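Local coordinates for flavohemoprotein (Vibrio cholerae O1 biovar El Tor, PDB 4EH1), which probably detoxifies nitric oxide to nitrate with oxygen and NAD(P)H, its reductase part, the portion in this chain, carrying electrons from NAD(P)H through FAD, at residues R4-R9 / L23-G28; P116-S121 / G202-C207; Y148-A153 / V175-E180. All coordinates share one frame; numbering follows the deposited sequence.

How the interactions relate
The three contacts sample both halves of the reductase region. Interaction 1 pairs two antiparallel strands in the FAD-binding half, whereas interactions 2 and 3 are parallel pairings in one sheet of the NAD-binding half, on the opposite side of the chain's centre; the centres of interactions 1 and 2 lie about 32 Å apart. Interactions 2 and 3, with centres about 18 Å apart, touch where strands 117-122 and 144-150 run as neighbours: Ser121 O and Ala149 N are 3.0 Å apart, a probable hydrogen bond. From the bound FAD, the side chain of Cys207 (interaction 2) is about 7 Å away, those of Leu23 (interaction 1) and Tyr148 (interaction 3) about 11 Å.

Interaction 1 of 3, residues R4-R9 / L23-G28; sequences RTFVVR and LVPADG
Phe6 and Pro25 form the compact part of this antiparallel hairpin between strands 4-13 and 18-25 of the FAD-binding domain. Pro25 CA sits over the middle of the Phe6 ring, 3.8 Å from its centroid and 12° off the normal, which meets the criteria for a CH-pi contact; chi1 of -83° sets the ring beside its own backbone N and against the other strand. Leu23 CB closes on Phe6 CD2 at 3.8 Å, and Val31 and Leu101 add further packing to the buried ring. Paired bonds clamp Val7 to Val24: Val7 N to Val24 O measures 2.7 Å and the return bond, Val24 N to Val7 O, 2.9 Å.

The other end is looser. Ala26 N still reaches Thr5 O at 2.9 Å, but beyond it the chain leaves the strand, and Asp27 is exposed and poorly ordered. An extended Arg4 lays one guanidinium face against Pro25 CB, 3.3 Å from NH2, while its NE bonds Asp27 OD2 at 3.0 Å. That salt bridge is bent, 137° at the hydrogen, with NE above the carboxylate plane. The straighter backbone bonds and ring contact thus hold the buried part, while the bent ion pair probably adds a pliable solvent-side tie.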
loop_
_atom_site.group_PDB
_atom_site.type_symbol
_atom_site.label_atom_id
_atom_site.label_comp_id
_atom_site.label_asym_id
_atom_site.label_seq_id
_atom_site.Cartn_x
_atom_site.Cartn_y
_atom_site.Cartn_z
ATOM N N ARG A 4 -14.256 -19.619 -0.463
ATOM C CA ARG A 4 -14.575 -18.844 -1.690
ATOM C C ARG A 4 -13.439 -17.950 -2.230
ATOM O O ARG A 4 -12.682 -17.372 -1.478
ATOM C CB ARG A 4 -15.836 -18.002 -1.463
ATOM C CG ARG A 4 -16.445 -17.326 -2.714
ATOM C CD ARG A 4 -17.222 -16.094 -2.260
ATOM N NE ARG A 4 -18.015 -15.399 -3.273
ATOM C CZ ARG A 4 -18.959 -14.515 -2.959
ATOM N NH1 ARG A 4 -19.187 -14.254 -1.680
ATOM N NH2 ARG A 4 -19.675 -13.892 -3.897
ATOM N N THR A 5 -13.329 -17.828 -3.546
ATOM C CA THR A 5 -12.220 -17.092 -4.144
ATOM C C THR A 5 -12.455 -15.576 -4.183
ATOM O O THR A 5 -13.464 -15.128 -4.674
ATOM C CB THR A 5 -11.949 -17.578 -5.578
ATOM O OG1 THR A 5 -11.503 -18.937 -5.536
ATOM C CG2 THR A 5 -10.877 -16.702 -6.249
ATOM N N PHE A 6 -11.525 -14.797 -3.644
ATOM C CA PHE A 6 -11.625 -13.346 -3.716
ATOM C C PHE A 6 -10.437 -12.801 -4.459
ATOM O O PHE A 6 -9.426 -13.477 -4.596
ATOM C CB PHE A 6 -11.680 -12.729 -2.316
ATOM C CG PHE A 6 -13.052 -12.727 -1.707
ATOM C CD1 PHE A 6 -13.713 -13.934 -1.449
ATOM C CD2 PHE A 6 -13.674 -11.527 -1.378
ATOM C CE1 PHE A 6 -14.962 -13.946 -0.883
ATOM C CE2 PHE A 6 -14.930 -11.518 -0.794
ATOM C CZ PHE A 6 -15.597 -12.741 -0.561
ATOM N N VAL A 7 -10.550 -11.559 -4.901
ATOM C CA VAL A 7 -9.484 -10.881 -5.615
ATOM C C VAL A 7 -9.113 -9.604 -4.859
ATOM O O VAL A 7 -9.984 -8.873 -4.377
ATOM C CB VAL A 7 -9.925 -10.551 -7.054
ATOM C CG1 VAL A 7 -8.807 -9.872 -7.849
ATOM C CG2 VAL A 7 -10.368 -11.830 -7.729
ATOM N N VAL A 8 -7.812 -9.363 -4.730
ATOM C CA VAL A 8 -7.307 -8.149 -4.122
ATOM C C VAL A 8 -7.587 -6.991 -5.090
ATOM O O VAL A 8 -7.034 -6.950 -6.198
ATOM C CB VAL A 8 -5.788 -8.232 -3.884
ATOM C CG1 VAL A 8 -5.275 -6.937 -3.256
ATOM C CG2 VAL A 8 -5.434 -9.458 -3.034
ATOM N N ARG A 9 -8.449 -6.066 -4.679
ATOM C CA ARG A 9 -8.689 -4.843 -5.464
ATOM C C ARG A 9 -7.696 -3.731 -5.083
ATOM O O ARG A 9 -7.326 -2.897 -5.911
ATOM C CB ARG A 9 -10.109 -4.343 -5.233
ATOM C CG ARG A 9 -10.543 -3.256 -6.211
ATOM C CD ARG A 9 -12.010 -2.813 -6.028
ATOM N NE ARG A 9 -12.227 -2.044 -4.802
ATOM C CZ ARG A 9 -11.933 -0.751 -4.661
ATOM N NH1 ARG A 9 -11.401 -0.074 -5.680
ATOM N NH2 ARG A 9 -12.158 -0.131 -3.500
ATOM N N LEU A 23 -10.769 -6.784 -0.644
ATOM C CA LEU A 23 -11.026 -8.001 -1.373
ATOM C C LEU A 23 -12.448 -8.048 -1.931
ATOM O O LEU A 23 -13.414 -7.756 -1.230
ATOM C CB LEU A 23 -10.826 -9.191 -0.444
ATOM C CG LEU A 23 -9.467 -9.232 0.250
ATOM C CD1 LEU A 23 -9.550 -9.976 1.581
ATOM C CD2 LEU A 23 -8.505 -9.928 -0.682
ATOM N N VAL A 24 -12.570 -8.456 -3.183
ATOM C CA VAL A 24 -13.880 -8.621 -3.798
ATOM C C VAL A 24 -14.046 -10.051 -4.329
ATOM O O VAL A 24 -13.084 -10.675 -4.778
ATOM C CB VAL A 24 -14.073 -7.619 -4.937
ATOM C CG1 VAL A 24 -13.924 -6.180 -4.421
ATOM C CG2 VAL A 24 -13.066 -7.883 -5.999
ATOM N N PRO A 25 -15.272 -10.576 -4.283
ATOM C CA PRO A 25 -15.429 -11.973 -4.699
ATOM C C PRO A 25 -15.094 -12.112 -6.168
ATOM O O PRO A 25 -15.464 -11.232 -6.926
ATOM C CB PRO A 25 -16.921 -12.248 -4.498
ATOM C CG PRO A 25 -17.538 -11.011 -4.006
ATOM C CD PRO A 25 -16.558 -9.887 -4.111
ATOM N N ALA A 26 -14.381 -13.159 -6.564
ATOM C CA ALA A 26 -14.171 -13.393 -7.988
ATOM C C ALA A 26 -15.501 -13.650 -8.723
ATOM O O ALA A 26 -15.570 -13.500 -9.937
ATOM C CB ALA A 26 -13.212 -14.536 -8.215
ATOM N N ASP A 27 -16.545 -14.030 -7.984
ATOM C CA ASP A 27 -17.883 -14.223 -8.559
ATOM C C ASP A 27 -18.479 -12.917 -9.070
ATOM O O ASP A 27 -18.978 -12.844 -10.193
ATOM C CB ASP A 27 -18.851 -14.775 -7.507
ATOM C CG ASP A 27 -18.456 -16.148 -7.001
ATOM O OD1 ASP A 27 -17.715 -16.859 -7.715
ATOM O OD2 ASP A 27 -18.902 -16.524 -5.890
ATOM N N GLY A 28 -18.410 -11.883 -8.235
ATOM C CA GLY A 28 -19.269 -10.727 -8.376
ATOM C C GLY A 28 -20.347 -10.918 -7.329
ATOM O O GLY A 28 -20.338 -11.915 -6.606
#

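Interaction 2 of 3, residues P116-S121 / G202-C207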
loop_
_atom_site.group_PDB
_atom_site.type_symbol
_atom_site.label_atom_id
_atom_site.label_comp_id
_atom_site.label_asym_id
_atom_site.label_seq_id
_atom_site.Cartn_x
_atom_site.Cartn_y
_atom_site.Cartn_z
ATOM N N PRO A 116 -22.431 5.060 26.348
ATOM C CA PRO A 116 -21.176 5.612 25.835
ATOM C C PRO A 116 -20.214 4.457 25.551
ATOM O O PRO A 116 -20.281 3.403 26.189
ATOM C CB PRO A 116 -20.668 6.487 26.979
ATOM C CG PRO A 116 -21.815 6.706 27.860
ATOM C CD PRO A 116 -22.761 5.559 27.688
ATOM N N VAL A 117 -19.331 4.662 24.585
ATOM C CA VAL A 117 -18.521 3.575 24.066
ATOM C C VAL A 117 -17.036 3.906 24.170
ATOM O O VAL A 117 -16.601 4.968 23.688
ATOM C CB VAL A 117 -18.887 3.281 22.571
ATOM C CG1 VAL A 117 -17.856 2.371 21.930
ATOM C CG2 VAL A 117 -20.234 2.628 22.495
ATOM N N VAL A 118 -16.266 3.013 24.808
ATOM C CA VAL A 118 -14.810 3.165 24.822
ATOM C C VAL A 118 -14.131 2.052 24.007
ATOM O O VAL A 118 -14.369 0.863 24.231
ATOM C CB VAL A 118 -14.238 3.297 26.273
ATOM C CG1 VAL A 118 -12.747 3.555 26.242
ATOM C CG2 VAL A 118 -14.889 4.467 27.009
ATOM N N LEU A 119 -13.322 2.443 23.030
ATOM C CA LEU A 119 -12.569 1.472 22.239
ATOM C C LEU A 119 -11.098 1.596 22.663
ATOM O O LEU A 119 -10.536 2.694 22.661
ATOM C CB LEU A 119 -12.683 1.759 20.737
ATOM C CG LEU A 119 -14.099 1.948 20.183
ATOM C CD1 LEU A 119 -14.085 2.162 18.678
ATOM C CD2 LEU A 119 -14.985 0.749 20.563
ATOM N N ILE A 120 -10.491 0.463 23.002
ATOM C CA ILE A 120 -9.126 0.412 23.489
ATOM C C ILE A 120 -8.381 -0.687 22.760
ATOM O O ILE A 120 -8.787 -1.850 22.773
ATOM C CB ILE A 120 -9.074 0.071 24.995
ATOM C CG1 ILE A 120 -10.007 1.001 25.783
ATOM C CG2 ILE A 120 -7.616 0.137 25.524
ATOM C CD1 ILE A 120 -10.083 0.685 27.298
ATOM N N SER A 121 -7.271 -0.329 22.145
ATOM C CA SER A 121 -6.467 -1.336 21.469
ATOM C C SER A 121 -5.007 -0.931 21.386
ATOM O O SER A 121 -4.669 0.232 21.625
ATOM C CB SER A 121 -7.004 -1.568 20.054
ATOM O OG SER A 121 -7.032 -0.349 19.336
ATOM N N GLY A 202 -20.354 3.172 30.667
ATOM C CA GLY A 202 -19.808 2.839 29.362
ATOM C C GLY A 202 -19.674 1.364 29.013
ATOM O O GLY A 202 -19.559 0.509 29.890
ATOM N N ASP A 203 -19.706 1.068 27.714
ATOM C CA ASP A 203 -19.242 -0.220 27.204
ATOM C C ASP A 203 -17.774 -0.086 26.783
ATOM O O ASP A 203 -17.438 0.785 25.982
ATOM C CB ASP A 203 -20.051 -0.654 25.984
ATOM C CG ASP A 203 -21.195 -1.593 26.335
ATOM O OD1 ASP A 203 -21.145 -2.260 27.388
ATOM O OD2 ASP A 203 -22.143 -1.682 25.531
ATOM N N PHE A 204 -16.926 -0.977 27.285
ATOM C CA PHE A 204 -15.494 -0.957 26.988
ATOM C C PHE A 204 -15.143 -2.128 26.083
ATOM O O PHE A 204 -15.280 -3.285 26.479
ATOM C CB PHE A 204 -14.672 -1.012 28.297
ATOM C CG PHE A 204 -14.846 0.214 29.153
ATOM C CD1 PHE A 204 -16.022 0.413 29.872
ATOM C CD2 PHE A 204 -13.853 1.184 29.207
ATOM C CE1 PHE A 204 -16.214 1.575 30.644
ATOM C CE2 PHE A 204 -14.023 2.348 29.954
ATOM C CZ PHE A 204 -15.209 2.554 30.673
ATOM N N TYR A 205 -14.708 -1.821 24.863
ATOM C CA TYR A 205 -14.281 -2.848 23.926
ATOM C C TYR A 205 -12.766 -2.793 23.809
ATOM O O TYR A 205 -12.191 -1.716 23.604
ATOM C CB TYR A 205 -14.918 -2.618 22.542
ATOM C CG TYR A 205 -16.413 -2.872 22.492
ATOM C CD1 TYR A 205 -17.332 -1.891 22.907
ATOM C CD2 TYR A 205 -16.915 -4.059 21.991
ATOM C CE1 TYR A 205 -18.729 -2.126 22.847
ATOM C CE2 TYR A 205 -18.310 -4.307 21.930
ATOM C CZ TYR A 205 -19.207 -3.330 22.355
ATOM O OH TYR A 205 -20.580 -3.565 22.283
ATOM N N LEU A 206 -12.128 -3.952 23.926
ATOM C CA LEU A 206 -10.672 -4.063 24.017
ATOM C C LEU A 206 -10.119 -5.059 22.997
ATOM O O LEU A 206 -10.643 -6.163 22.867
ATOM C CB LEU A 206 -10.289 -4.623 25.391
ATOM C CG LEU A 206 -10.324 -3.741 26.637
ATOM C CD1 LEU A 206 -11.656 -3.033 26.846
ATOM C CD2 LEU A 206 -10.019 -4.589 27.831
ATOM N N CYS A 207 -9.037 -4.710 22.307
ATOM C CA CYS A 207 -8.403 -5.678 21.419
ATOM C C CYS A 207 -6.901 -5.514 21.340
ATOM O O CYS A 207 -6.401 -4.408 21.107
ATOM C CB CYS A 207 -8.948 -5.565 19.991
ATOM S SG CYS A 207 -8.222 -6.833 18.874
#
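Val118 and Phe204 extend next to each other from two central parallel strands of the Rossmann-like NAD-binding domain typical of the ferredoxin reductase family. Five backbone hydrogen bonds alternate between the segments, from Asp203 N to Pro116 O at 2.8 Å to Cys207 N to Ile120 O at 2.9 Å, and the strand axes diverge by only 15°. Val118 CB meets Phe204 CD2 at 3.6 Å, while CG2, anti to the carbonyl carbon of Val118, leans against CE2 of the same ring at 3.7 Å. Ile120 CD1 approaches the edge of that ring and also touches Leu206 CD1 at 4.1 Å, joining the apolar side chains along this face.

On the reverse face Leu119 CD2 crosses to Tyr205 CB, 3.9 Å away, and Val117, Asp203, Ser121 and Cys207 point the same way. The next shell comes from helices: 210-223 packs on Phe204, Leu206 and Ile120, and 126-138 covers Leu119, Ser121 and Cys207 from the other side of the sheet. Polar ends are held by outside partners. Asp203 makes salt bridges with Arg115 and Arg113, whereas Tyr205 stacks on His231 and hydrogen-bonds through OH to Val111 and Arg113.

Towards the strand ends Cys207 packs on Phe235, which lines the FAD pocket, and on Pro128, probably an NADP(+)-binding residue. At this end Ser121 CA lies 3.1 Å from Cys207 O, a CA-H...O contact bent to 123° at the hydrogen.

Interaction 3 of 3, residues Y148-A153 / V175-E180; sequences YACNSA and VWYRDE
Tyr177 spreads its ring beneath the backbone that leaves strand 144-150: Ser152 C lies 3.8 Å above the ring plane over its centre, and Ala153 N stands over the same face nearer the rim. Cys150 SG comes in obliquely, 4.6 Å from the ring centroid and 67° off the normal, a sulfur-aromatic contact. Its chi1 of 57° sets SG between its own backbone N and carbonyl carbon, from where it meets Tyr177 CD1 and CE1. The tyrosine OH bonds His156 ND1, tethering the far end of the ring.

Just past the strand ends, Asn151 and Arg178 run alongside each other, with amide and guanidinium planes only 27° apart and Asn151 OD1 resting 3.1 Å above the guanidinium centre, which makes this a stack; the 3.2 Å approach of Asn151 OD1 to Arg178 NH1 is too poorly angled for a hydrogen bond. Arg178 spends NE and NH2 on the two carboxylate oxygens of Asp179, a side-on grip that includes NE to OD1 at 2.9 Å, while Asn151 ND2 bonds Glu155.

Regular pairing precedes these loops in the beta-alpha-beta unit of strand 144-150, helix 159-169 and strand 172-177, where Trp176 N bonds Tyr148 O at 2.8 Å. Past the strands, Asp179 N binds Asn151 O at 2.8 Å, and Glu180 OE2 accepts Ala153 N at 2.9 Å in a nearly straight bond. That carboxylate thus occupies a backbone N-H lying over the tyrosine face, so polar bonds and ring packing probably hold the two segments together where the strands end.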
loop_
_atom_site.group_PDB
_atom_site.type_symbol
_atom_site.label_atom_id
_atom_site.label_comp_id
_atom_site.label_asym_id
_atom_site.label_seq_id
_atom_site.Cartn_x
_atom_site.Cartn_y
_atom_site.Cartn_z
ATOM N N TYR A 148 -5.655 4.313 21.989
ATOM C CA TYR A 148 -4.770 3.521 21.136
ATOM C C TYR A 148 -3.305 3.595 21.617
ATOM O O TYR A 148 -2.797 4.684 21.936
ATOM C CB TYR A 148 -4.856 4.000 19.670
ATOM C CG TYR A 148 -4.058 3.113 18.714
ATOM C CD1 TYR A 148 -4.327 1.753 18.615
ATOM C CD2 TYR A 148 -3.003 3.629 17.950
ATOM C CE1 TYR A 148 -3.578 0.914 17.773
ATOM C CE2 TYR A 148 -2.232 2.795 17.099
ATOM C CZ TYR A 148 -2.547 1.451 17.007
ATOM O OH TYR A 148 -1.839 0.625 16.169
ATOM N N ALA A 149 -2.645 2.440 21.682
ATOM C CA ALA A 149 -1.223 2.379 22.032
ATOM C C ALA A 149 -0.435 1.700 20.915
ATOM O O ALA A 149 -0.815 0.649 20.421
ATOM C CB ALA A 149 -1.021 1.643 23.365
ATOM N N CYS A 150 0.662 2.307 20.497
ATOM C CA CYS A 150 1.526 1.627 19.574
ATOM C C CYS A 150 2.951 2.005 19.954
ATOM O O CYS A 150 3.162 2.738 20.915
ATOM C CB CYS A 150 1.177 1.958 18.113
ATOM S SG CYS A 150 1.233 3.745 17.781
ATOM N N ASN A 151 3.936 1.480 19.233
ATOM C CA ASN A 151 5.307 1.688 19.656
ATOM C C ASN A 151 5.846 3.076 19.306
ATOM O O ASN A 151 6.673 3.619 20.030
ATOM C CB ASN A 151 6.207 0.620 19.049
ATOM C CG ASN A 151 5.881 -0.776 19.564
ATOM O OD1 ASN A 151 5.319 -0.928 20.642
ATOM N ND2 ASN A 151 6.237 -1.797 18.787
ATOM N N SER A 152 5.401 3.620 18.172
ATOM C CA SER A 152 5.943 4.862 17.634
ATOM C C SER A 152 5.100 5.394 16.477
ATOM O O SER A 152 4.157 4.725 16.013
ATOM C CB SER A 152 7.368 4.631 17.131
ATOM O OG SER A 152 7.375 3.750 16.013
ATOM N N ALA A 153 5.486 6.572 15.986
ATOM C CA ALA A 153 4.786 7.210 14.885
ATOM C C ALA A 153 4.731 6.280 13.680
ATOM O O ALA A 153 3.674 6.125 13.063
ATOM C CB ALA A 153 5.440 8.586 14.503
ATOM N N VAL A 175 -3.810 8.935 22.056
ATOM C CA VAL A 175 -2.822 7.986 21.585
ATOM C C VAL A 175 -1.556 7.924 22.495
ATOM O O VAL A 175 -1.116 8.940 23.004
ATOM C CB VAL A 175 -2.427 8.323 20.152
ATOM C CG1 VAL A 175 -1.207 7.504 19.720
ATOM C CG2 VAL A 175 -3.653 8.087 19.188
ATOM N N TRP A 176 -1.009 6.723 22.712
ATOM C CA TRP A 176 0.249 6.529 23.444
ATOM C C TRP A 176 1.315 5.899 22.513
ATOM O O TRP A 176 1.014 4.966 21.747
ATOM C CB TRP A 176 0.054 5.577 24.629
ATOM C CG TRP A 176 -0.690 6.128 25.800
ATOM C CD1 TRP A 176 -0.168 6.558 26.968
ATOM C CD2 TRP A 176 -2.107 6.281 25.911
ATOM N NE1 TRP A 176 -1.164 6.983 27.799
ATOM C CE2 TRP A 176 -2.368 6.811 27.187
ATOM C CE3 TRP A 176 -3.180 6.026 25.046
ATOM C CZ2 TRP A 176 -3.658 7.099 27.634
ATOM C CZ3 TRP A 176 -4.464 6.289 25.495
ATOM C CH2 TRP A 176 -4.689 6.818 26.784
ATOM N N TYR A 177 2.549 6.408 22.569
ATOM C CA TYR A 177 3.669 5.805 21.838
ATOM C C TYR A 177 4.579 5.252 22.910
ATOM O O TYR A 177 4.992 5.977 23.835
ATOM C CB TYR A 177 4.445 6.834 21.005
ATOM C CG TYR A 177 3.775 7.370 19.745
ATOM C CD1 TYR A 177 2.630 6.766 19.206
ATOM C CD2 TYR A 177 4.313 8.479 19.073
ATOM C CE1 TYR A 177 2.031 7.266 18.038
ATOM C CE2 TYR A 177 3.715 8.989 17.918
ATOM C CZ TYR A 177 2.563 8.369 17.405
ATOM O OH TYR A 177 1.966 8.861 16.244
ATOM N N ARG A 178 4.872 3.963 22.820
ATOM C CA ARG A 178 5.718 3.328 23.833
ATOM C C ARG A 178 7.156 3.849 23.790
ATOM O O ARG A 178 7.789 3.992 24.823
ATOM C CB ARG A 178 5.753 1.825 23.627
ATOM C CG ARG A 178 6.440 1.048 24.719
ATOM C CD ARG A 178 6.601 -0.380 24.267
ATOM N NE ARG A 178 7.642 -0.512 23.255
ATOM C CZ ARG A 178 7.815 -1.607 22.526
ATOM N NH1 ARG A 178 7.023 -2.651 22.713
ATOM N NH2 ARG A 178 8.779 -1.659 21.625
ATOM N N ASP A 179 7.666 4.142 22.599
ATOM C CA ASP A 179 9.112 4.365 22.462
ATOM C C ASP A 179 9.566 5.782 22.118
ATOM O O ASP A 179 10.752 6.016 21.975
ATOM C CB ASP A 179 9.710 3.395 21.438
ATOM C CG ASP A 179 9.514 1.958 21.821
ATOM O OD1 ASP A 179 9.509 1.684 23.032
ATOM O OD2 ASP A 179 9.353 1.106 20.914
ATOM N N GLU A 180 8.649 6.719 21.940
ATOM C CA GLU A 180 9.082 8.085 21.651
ATOM C C GLU A 180 7.963 9.057 22.027
ATOM O O GLU A 180 6.849 8.647 22.343
ATOM C CB GLU A 180 9.479 8.222 20.166
ATOM C CG GLU A 180 8.320 7.917 19.182
ATOM C CD GLU A 180 8.756 7.876 17.704
ATOM O OE1 GLU A 180 9.961 7.674 17.427
ATOM O OE2 GLU A 180 7.895 8.050 16.819
HETATM O O HOH W 1 6.186 -4.869 20.189
#